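Long-range contacts in protein phosphatase 2C (Toxoplasma gondii, PDB 3D8K), which probably removes phosphate from phosphoserine and phosphothreonine of proteins as a manganese- or magnesium-dependent phosphatase of the PP2C family: residues Val170-Asn175 with Thr191-Ser196; His198-Arg203 with Met226-Gly231; Val37-Leu42 with Ser347-Asn352. All coordinates share one frame; numbering follows the deposited sequence.

Interaction 1: residues Val170-Asn175 with Thr191-Ser196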
loop_
_atom_site.group_PDB
_atom_site.type_symbol
_atom_site.label_atom_id
_atom_site.label_comp_id
_atom_site.label_asym_id
_atom_site.label_seq_id
_atom_site.Cartn_x
_atom_site.Cartn_y
_atom_site.Cartn_z
ATOM N N VAL C 170 -18.702 -11.937 23.401
ATOM C CA VAL C 170 -19.984 -12.269 22.851
ATOM C C VAL C 170 -20.992 -11.228 23.281
ATOM O O VAL C 170 -21.134 -10.942 24.462
ATOM C CB VAL C 170 -20.457 -13.647 23.309
ATOM C CG1 VAL C 170 -21.837 -13.933 22.704
ATOM C CG2 VAL C 170 -19.458 -14.701 22.887
ATOM N N ALA C 171 -21.670 -10.646 22.304
ATOM C CA ALA C 171 -22.704 -9.652 22.561
ATOM C C ALA C 171 -24.004 -10.337 22.205
ATOM O O ALA C 171 -24.400 -10.321 21.049
ATOM C CB ALA C 171 -22.502 -8.431 21.677
ATOM N N SER C 172 -24.651 -10.958 23.189
ATOM C CA SER C 172 -25.913 -11.656 22.944
ATOM C C SER C 172 -27.140 -10.837 23.331
ATOM O O SER C 172 -27.169 -10.177 24.368
ATOM C CB SER C 172 -25.954 -12.999 23.689
ATOM O OG SER C 172 -26.388 -12.842 25.035
ATOM N N LEU C 173 -28.160 -10.914 22.485
ATOM C CA LEU C 173 -29.411 -10.199 22.694
ATOM C C LEU C 173 -30.512 -10.992 22.019
ATOM O O LEU C 173 -30.795 -10.786 20.844
ATOM C CB LEU C 173 -29.336 -8.803 22.063
ATOM C CG LEU C 173 -30.545 -7.896 22.276
ATOM C CD1 LEU C 173 -30.547 -7.373 23.710
ATOM C CD2 LEU C 173 -30.480 -6.747 21.309
ATOM N N GLY C 174 -31.131 -11.903 22.753
ATOM C CA GLY C 174 -32.192 -12.695 22.163
ATOM C C GLY C 174 -32.089 -14.151 22.551
ATOM O O GLY C 174 -31.468 -14.494 23.557
ATOM N N ASN C 175 -32.677 -15.017 21.739
ATOM C CA ASN C 175 -32.672 -16.437 22.030
ATOM C C ASN C 175 -31.643 -17.265 21.266
ATOM O O ASN C 175 -31.736 -18.489 21.242
ATOM C CB ASN C 175 -34.070 -17.012 21.797
ATOM C CG ASN C 175 -34.589 -16.741 20.392
ATOM O OD1 ASN C 175 -33.966 -16.021 19.604
ATOM N ND2 ASN C 175 -35.742 -17.314 20.074
ATOM N N THR C 191 -26.517 -16.559 27.780
ATOM C CA THR C 191 -27.737 -17.045 28.405
ATOM C C THR C 191 -28.903 -16.534 27.553
ATOM O O THR C 191 -29.032 -15.327 27.328
ATOM C CB THR C 191 -27.876 -16.486 29.825
ATOM O OG1 THR C 191 -26.576 -16.259 30.369
ATOM C CG2 THR C 191 -28.622 -17.471 30.719
ATOM N N PRO C 192 -29.763 -17.440 27.063
ATOM C CA PRO C 192 -30.887 -16.982 26.240
ATOM C C PRO C 192 -31.881 -16.091 26.997
ATOM O O PRO C 192 -32.112 -16.261 28.203
ATOM C CB PRO C 192 -31.505 -18.292 25.747
ATOM C CG PRO C 192 -31.233 -19.238 26.883
ATOM C CD PRO C 192 -29.818 -18.895 27.285
ATOM N N HIS C 193 -32.453 -15.129 26.274
ATOM C CA HIS C 193 -33.426 -14.186 26.832
ATOM C C HIS C 193 -34.851 -14.661 26.588
ATOM O O HIS C 193 -35.517 -14.208 25.670
ATOM C CB HIS C 193 -33.217 -12.817 26.202
ATOM C CG HIS C 193 -31.886 -12.219 26.504
ATOM N ND1 HIS C 193 -31.054 -11.726 25.526
ATOM C CD2 HIS C 193 -31.245 -12.016 27.680
ATOM C CE1 HIS C 193 -29.958 -11.243 26.086
ATOM N NE2 HIS C 193 -30.049 -11.406 27.394
ATOM N N THR C 194 -35.316 -15.567 27.434
ATOM C CA THR C 194 -36.650 -16.136 27.297
ATOM C C THR C 194 -37.351 -16.106 28.643
ATOM O O THR C 194 -36.743 -15.740 29.651
ATOM C CB THR C 194 -36.554 -17.600 26.821
ATOM O OG1 THR C 194 -36.519 -18.487 27.948
ATOM C CG2 THR C 194 -35.267 -17.801 26.031
ATOM N N ALA C 195 -38.619 -16.503 28.676
ATOM C CA ALA C 195 -39.348 -16.502 29.944
ATOM C C ALA C 195 -38.718 -17.484 30.934
ATOM O O ALA C 195 -38.942 -17.395 32.146
ATOM C CB ALA C 195 -40.815 -16.854 29.719
ATOM N N SER C 196 -37.931 -18.417 30.407
ATOM C CA SER C 196 -37.267 -19.414 31.230
ATOM C C SER C 196 -36.232 -18.762 32.121
ATOM O O SER C 196 -35.913 -19.286 33.182
ATOM C CB SER C 196 -36.586 -20.473 30.360
ATOM O OG SER C 196 -37.526 -21.358 29.784
#
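S172 is the first residue of 170-175 to meet the loop 191-196, close to where strand 165-173 leaves the six-stranded sheet of the PP2C β-sandwich and the chain turns toward the other sheet at the Gly-Asn-Ser-Arg variant of the family's GDSR motif. Its carbonyl O approaches the edge of the H193 ring, 3.4 Å from CE1. The S172 hydroxyl points the same way, but its polar partner is D253 on the neighbouring strand, through a weak hydrogen bond. L173 starts its side chain away from the loop, where it packs on F89 and R228, and contributes backbone: its CA lies near the ring plane, 3.6 Å from H193 CE1. G174 then ties the segments together twice. Its N donates to H193 ND1 at 2.8 Å, and its O accepts from H193 N at 3.0 Å, so one histidine grips both polar atoms of one glycine. The backbone angles of G174 lie in a region all but reserved for glycine. With CG beside its own backbone N (chi1 -63°), H193 presents the ring edge to the strand end, while T191 O lies above one face, toward the rim. N175 adds a looser touch, its CA resting 4.3 Å from P192 CB. In the bond to the imidazole, the N-H of G174 meets ND1 at 152°, only 7° out of the ring plane.

Interaction 2: residues His198-Arg203 with Met226-Gly231. With SO4 (sulfate ion), chain G.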
loop_
_atom_site.group_PDB
_atom_site.type_symbol
_atom_site.label_atom_id
_atom_site.label_comp_id
_atom_site.label_asym_id
_atom_site.label_seq_id
_atom_site.Cartn_x
_atom_site.Cartn_y
_atom_site.Cartn_z
ATOM N N HIS C 198 -35.093 -16.796 34.860
ATOM C CA HIS C 198 -35.587 -16.188 36.091
ATOM C C HIS C 198 -35.340 -14.686 36.107
ATOM O O HIS C 198 -36.230 -13.919 36.464
ATOM C CB HIS C 198 -34.930 -16.813 37.325
ATOM C CG HIS C 198 -35.403 -16.221 38.619
ATOM N ND1 HIS C 198 -36.722 -16.272 39.025
ATOM C CD2 HIS C 198 -34.741 -15.542 39.586
ATOM C CE1 HIS C 198 -36.851 -15.650 40.183
ATOM N NE2 HIS C 198 -35.664 -15.198 40.545
ATOM N N LYS C 199 -34.144 -14.258 35.717
ATOM C CA LYS C 199 -33.842 -12.833 35.723
ATOM C C LYS C 199 -34.672 -12.049 34.702
ATOM O O LYS C 199 -35.243 -11.007 35.031
ATOM C CB LYS C 199 -32.347 -12.603 35.479
ATOM C CG LYS C 199 -31.442 -13.085 36.617
ATOM C CD LYS C 199 -31.330 -12.080 37.761
ATOM C CE LYS C 199 -30.613 -10.806 37.308
ATOM N NZ LYS C 199 -30.457 -9.802 38.405
ATOM N N GLU C 200 -34.752 -12.551 33.475
ATOM C CA GLU C 200 -35.510 -11.876 32.429
ATOM C C GLU C 200 -36.987 -11.737 32.764
ATOM O O GLU C 200 -37.548 -10.643 32.755
ATOM C CB GLU C 200 -35.348 -12.626 31.113
ATOM C CG GLU C 200 -33.982 -12.442 30.516
ATOM C CD GLU C 200 -33.698 -10.986 30.247
ATOM O OE1 GLU C 200 -34.422 -10.388 29.434
ATOM O OE2 GLU C 200 -32.762 -10.435 30.852
ATOM N N ARG C 201 -37.610 -12.869 33.042
ATOM C CA ARG C 201 -39.010 -12.927 33.398
ATOM C C ARG C 201 -39.225 -11.964 34.563
ATOM O O ARG C 201 -40.248 -11.290 34.656
ATOM C CB ARG C 201 -39.338 -14.355 33.825
ATOM C CG ARG C 201 -40.794 -14.664 34.050
ATOM C CD ARG C 201 -40.937 -15.772 35.100
ATOM N NE ARG C 201 -40.003 -16.885 34.915
ATOM C CZ ARG C 201 -39.055 -17.219 35.786
ATOM N NH1 ARG C 201 -38.904 -16.532 36.909
ATOM N NH2 ARG C 201 -38.249 -18.241 35.531
ATOM N N HIS C 202 -38.252 -11.888 35.455
ATOM C CA HIS C 202 -38.389 -11.002 36.589
ATOM C C HIS C 202 -38.323 -9.532 36.177
ATOM O O HIS C 202 -39.209 -8.748 36.521
ATOM C CB HIS C 202 -37.324 -11.294 37.636
ATOM C CG HIS C 202 -37.682 -10.777 38.986
ATOM N ND1 HIS C 202 -37.844 -9.432 39.244
ATOM C CD2 HIS C 202 -37.999 -11.422 40.134
ATOM C CE1 HIS C 202 -38.248 -9.271 40.491
ATOM N NE2 HIS C 202 -38.350 -10.463 41.053
ATOM N N ARG C 203 -37.275 -9.161 35.445
ATOM C CA ARG C 203 -37.122 -7.788 34.979
ATOM C C ARG C 203 -38.406 -7.311 34.321
ATOM O O ARG C 203 -39.017 -6.339 34.756
ATOM C CB ARG C 203 -35.982 -7.682 33.958
ATOM C CG ARG C 203 -35.911 -6.316 33.271
ATOM C CD ARG C 203 -34.717 -6.190 32.349
ATOM N NE ARG C 203 -34.786 -7.135 31.242
ATOM C CZ ARG C 203 -35.678 -7.062 30.263
ATOM N NH1 ARG C 203 -36.567 -6.081 30.257
ATOM N NH2 ARG C 203 -35.695 -7.977 29.304
HETATM N N MSE C 226 -39.262 -13.425 22.705
HETATM C CA MSE C 226 -38.122 -13.296 23.614
HETATM C C MSE C 226 -38.200 -12.036 24.494
HETATM O O MSE C 226 -39.106 -11.224 24.334
HETATM C CB MSE C 226 -36.832 -13.305 22.798
HETATM C CG MSE C 226 -36.851 -12.302 21.688
HETATM SE SE MSE C 226 -35.421 -12.616 20.378
HETATM C CE MSE C 226 -36.373 -14.072 19.441
ATOM N N THR C 227 -37.264 -11.873 25.427
ATOM C CA THR C 227 -37.309 -10.719 26.315
ATOM C C THR C 227 -36.341 -9.614 25.888
ATOM O O THR C 227 -36.347 -8.507 26.431
ATOM C CB THR C 227 -37.027 -11.154 27.768
ATOM O OG1 THR C 227 -35.747 -11.777 27.835
ATOM C CG2 THR C 227 -38.080 -12.156 28.245
ATOM N N ARG C 228 -35.511 -9.921 24.900
ATOM C CA ARG C 228 -34.550 -8.955 24.393
ATOM C C ARG C 228 -34.453 -9.044 22.884
ATOM O O ARG C 228 -34.363 -10.136 22.315
ATOM C CB ARG C 228 -33.190 -9.171 25.042
ATOM C CG ARG C 228 -33.190 -8.761 26.505
ATOM C CD ARG C 228 -31.820 -8.859 27.101
ATOM N NE ARG C 228 -31.767 -8.341 28.458
ATOM C CZ ARG C 228 -30.669 -8.323 29.208
ATOM N NH1 ARG C 228 -29.530 -8.804 28.736
ATOM N NH2 ARG C 228 -30.707 -7.803 30.428
ATOM N N ALA C 229 -34.505 -7.885 22.234
ATOM C CA ALA C 229 -34.450 -7.850 20.783
ATOM C C ALA C 229 -34.281 -6.432 20.245
ATOM O O ALA C 229 -34.270 -5.475 21.018
ATOM C CB ALA C 229 -35.716 -8.491 20.218
ATOM N N PHE C 230 -34.154 -6.312 18.920
ATOM C CA PHE C 230 -33.987 -5.018 18.254
ATOM C C PHE C 230 -35.273 -4.315 17.806
ATOM O O PHE C 230 -35.370 -3.097 17.918
ATOM C CB PHE C 230 -33.051 -5.140 17.050
ATOM C CG PHE C 230 -31.608 -4.911 17.383
ATOM C CD1 PHE C 230 -30.689 -5.955 17.299
ATOM C CD2 PHE C 230 -31.159 -3.650 17.765
ATOM C CE1 PHE C 230 -29.356 -5.751 17.587
ATOM C CE2 PHE C 230 -29.821 -3.436 18.057
ATOM C CZ PHE C 230 -28.914 -4.496 17.965
ATOM N N GLY C 231 -36.252 -5.041 17.286
ATOM C CA GLY C 231 -37.472 -4.353 16.881
ATOM C C GLY C 231 -38.458 -4.090 18.024
ATOM O O GLY C 231 -38.139 -3.390 19.007
HETATM S S SO4 G . -41.987 -15.707 38.404
HETATM O O1 SO4 G . -42.870 -14.576 38.715
HETATM O O2 SO4 G . -41.873 -16.574 39.598
HETATM O O3 SO4 G . -42.554 -16.479 37.295
HETATM O O4 SO4 G . -40.661 -15.186 38.038
#
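A salt-bridge network of E200, R203 and R228 fastens the start of helix 198-206 to the loop 226-231. E200 is the shared acceptor. Its chain bends at chi2 (-59°), bringing the carboxylate to the loop, where OE1 takes a hydrogen bond from T227 OG1; the modelled 2.5 Å separation is too short to be read closely. The same OE1 is met on its syn side by R203 NH2 at 2.7 Å, in a salt bridge between residues three apart on the helix. R203 NH2 bonds onward to T227 O at 3.0 Å, from above the carbonyl plane, while NH1 of the same guanidinium is held by L247 O. Thus the helix reaches both the hydroxyl and the carbonyl of T227. That threonine opens the Thr-Arg-Ala-Phe-Gly run, this protein's version of the SRALG sequence familiar in PP2C enzymes. Its arginine, R228, is bound differently: E200 OE2 lies over one face of the guanidinium, toward the rim and 3.3 Å from NE, and the carboxylate and guanidinium planes stand 79° apart, so the attraction is of charge and no N-H points at the oxygen. The buried carboxylate therefore sits between two arginines and probably offsets their mutual charge. R201 turns away from the loop: its NH1 donates to H198 ND1 at 3.1 Å, beside a sulfate probably left from crystallisation and placed too close to R201 for its distances to be trusted.

Interaction 3: residues Val37-Leu42 with Ser347-Asn352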
loop_
_atom_site.group_PDB
_atom_site.type_symbol
_atom_site.label_atom_id
_atom_site.label_comp_id
_atom_site.label_asym_id
_atom_site.label_seq_id
_atom_site.Cartn_x
_atom_site.Cartn_y
_atom_site.Cartn_z
ATOM N N VAL C 37 -23.722 -12.827 9.378
ATOM C CA VAL C 37 -22.495 -12.182 8.959
ATOM C C VAL C 37 -21.456 -13.236 9.291
ATOM O O VAL C 37 -20.965 -13.293 10.422
ATOM C CB VAL C 37 -22.192 -10.930 9.793
ATOM C CG1 VAL C 37 -20.966 -10.226 9.231
ATOM C CG2 VAL C 37 -23.386 -10.004 9.799
ATOM N N VAL C 38 -21.148 -14.082 8.315
ATOM C CA VAL C 38 -20.176 -15.153 8.518
ATOM C C VAL C 38 -18.810 -14.641 8.942
ATOM O O VAL C 38 -18.126 -15.288 9.715
ATOM C CB VAL C 38 -19.979 -15.985 7.249
ATOM C CG1 VAL C 38 -19.385 -17.352 7.616
ATOM C CG2 VAL C 38 -21.300 -16.114 6.509
ATOM N N GLU C 39 -18.427 -13.475 8.439
ATOM C CA GLU C 39 -17.142 -12.890 8.777
ATOM C C GLU C 39 -17.055 -11.437 8.324
ATOM O O GLU C 39 -17.580 -11.072 7.275
ATOM C CB GLU C 39 -16.019 -13.699 8.120
ATOM C CG GLU C 39 -14.696 -12.951 8.006
ATOM C CD GLU C 39 -13.604 -13.537 8.866
ATOM O OE1 GLU C 39 -13.737 -13.468 10.103
ATOM O OE2 GLU C 39 -12.617 -14.060 8.302
ATOM N N GLY C 40 -16.383 -10.622 9.126
ATOM C CA GLY C 40 -16.203 -9.215 8.819
ATOM C C GLY C 40 -14.894 -8.755 9.438
ATOM O O GLY C 40 -14.360 -9.440 10.323
HETATM N N MSE C 41 -14.377 -7.613 8.990
HETATM C CA MSE C 41 -13.125 -7.075 9.509
HETATM C C MSE C 41 -13.205 -5.557 9.713
HETATM O O MSE C 41 -13.225 -4.791 8.750
HETATM C CB MSE C 41 -11.989 -7.407 8.542
HETATM C CG MSE C 41 -10.617 -6.956 8.998
HETATM SE SE MSE C 41 -9.290 -7.325 7.572
HETATM C CE MSE C 41 -7.771 -6.305 8.362
ATOM N N LEU C 42 -13.269 -5.123 10.963
ATOM C CA LEU C 42 -13.337 -3.696 11.267
ATOM C C LEU C 42 -12.026 -3.094 10.805
ATOM O O LEU C 42 -10.965 -3.689 11.036
ATOM C CB LEU C 42 -13.461 -3.474 12.771
ATOM C CG LEU C 42 -14.557 -4.216 13.527
ATOM C CD1 LEU C 42 -14.363 -3.999 15.034
ATOM C CD2 LEU C 42 -15.928 -3.739 13.035
ATOM N N SER C 347 -5.935 -16.674 6.668
ATOM C CA SER C 347 -5.001 -16.433 7.774
ATOM C C SER C 347 -5.275 -17.241 9.048
ATOM O O SER C 347 -5.124 -18.471 9.058
ATOM C CB SER C 347 -4.953 -14.946 8.099
ATOM O OG SER C 347 -6.201 -14.349 7.832
ATOM N N ILE C 348 -5.662 -16.565 10.124
ATOM C CA ILE C 348 -5.947 -17.260 11.378
ATOM C C ILE C 348 -7.415 -17.674 11.415
ATOM O O ILE C 348 -7.905 -18.218 12.395
ATOM C CB ILE C 348 -5.596 -16.339 12.578
ATOM C CG1 ILE C 348 -4.320 -16.832 13.263
ATOM C CG2 ILE C 348 -6.742 -16.283 13.577
ATOM C CD1 ILE C 348 -3.600 -15.775 14.064
ATOM N N ASP C 349 -8.111 -17.454 10.314
ATOM C CA ASP C 349 -9.525 -17.765 10.271
ATOM C C ASP C 349 -9.971 -18.989 9.464
ATOM O O ASP C 349 -9.371 -19.338 8.454
ATOM C CB ASP C 349 -10.269 -16.540 9.777
ATOM C CG ASP C 349 -11.729 -16.616 10.061
ATOM O OD1 ASP C 349 -12.131 -16.195 11.170
ATOM O OD2 ASP C 349 -12.468 -17.114 9.180
ATOM N N ARG C 350 -11.043 -19.621 9.941
ATOM C CA ARG C 350 -11.661 -20.810 9.334
ATOM C C ARG C 350 -13.072 -20.887 9.916
ATOM O O ARG C 350 -13.272 -21.462 10.980
ATOM C CB ARG C 350 -10.898 -22.095 9.692
ATOM C CG ARG C 350 -9.459 -22.149 9.185
ATOM C CD ARG C 350 -8.607 -23.162 9.971
ATOM N NE ARG C 350 -7.238 -22.679 10.219
ATOM C CZ ARG C 350 -6.180 -22.901 9.434
ATOM N NH1 ARG C 350 -6.297 -23.617 8.320
ATOM N NH2 ARG C 350 -4.998 -22.385 9.756
ATOM N N THR C 351 -14.034 -20.297 9.209
ATOM C CA THR C 351 -15.425 -20.240 9.641
ATOM C C THR C 351 -16.401 -20.868 8.656
ATOM O O THR C 351 -16.115 -21.004 7.477
ATOM C CB THR C 351 -15.872 -18.755 9.889
ATOM O OG1 THR C 351 -15.629 -17.949 8.731
ATOM C CG2 THR C 351 -15.099 -18.158 11.034
ATOM N N ASN C 352 -17.575 -21.238 9.139
ATOM C CA ASN C 352 -18.558 -21.829 8.260
ATOM C C ASN C 352 -19.970 -21.333 8.527
ATOM O O ASN C 352 -20.415 -21.266 9.671
ATOM C CB ASN C 352 -18.513 -23.340 8.370
ATOM C CG ASN C 352 -19.198 -24.007 7.216
ATOM O OD1 ASN C 352 -18.814 -23.801 6.065
ATOM N ND2 ASN C 352 -20.222 -24.805 7.502
#
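E39 reaches from strand 37-41 toward strand 349-352 and meets D349 coming from the opposite direction. Its CB lies 4.3 Å from T351 OG1. CG stands anti to the backbone N (chi1 161°), and a bend at the next bond delivers CD to within 3.8 Å of D349 CG. Beyond it the two carboxylates come together with planes 42° apart: E39 OE1 is 3.3 Å from D349 OD1, and E39 OE2 is 3.2 Å from D349 OD2. Two buried acids lying so near one another might hold a proton more readily, although R321, in a salt bridge with D349 OD1, probably offsets part of this charge. R49 and H51 pack against E39. T351 OG1 gives D349 OD2 a weak hydrogen bond. V38, one residue before E39, sets CG1 beside the threonine, 4.1 Å from N352 C, while V38 O is claimed by H51 ND1. The strand axes pass 7.2 Å apart with directions 150° from each other, each strand belonging to a different antiparallel sheet. Such face-to-face contact of sheets through side chains is the mark of the β-sandwich at the centre of PP2C phosphatases.

In the fold
Interactions 1 and 2 form one neighbourhood, their centres about 8 Å apart: H193 O pairs with the backbone N of T227, and A195 O makes a weak bond with the R201 side chain. Interaction 3 lies across the chain's centre, about 23 Å from interaction 1 between centres, and its touching residues are all buried, whereas the other two are only partly so. Interactions 1 and 3 both use the six-stranded sheet, one near the end of a strand and the other on its inner face. Chemistry follows place: a histidine pairs with backbone at the strand end, opposite charges join helix to loop, and two acids confront one another between the sheets.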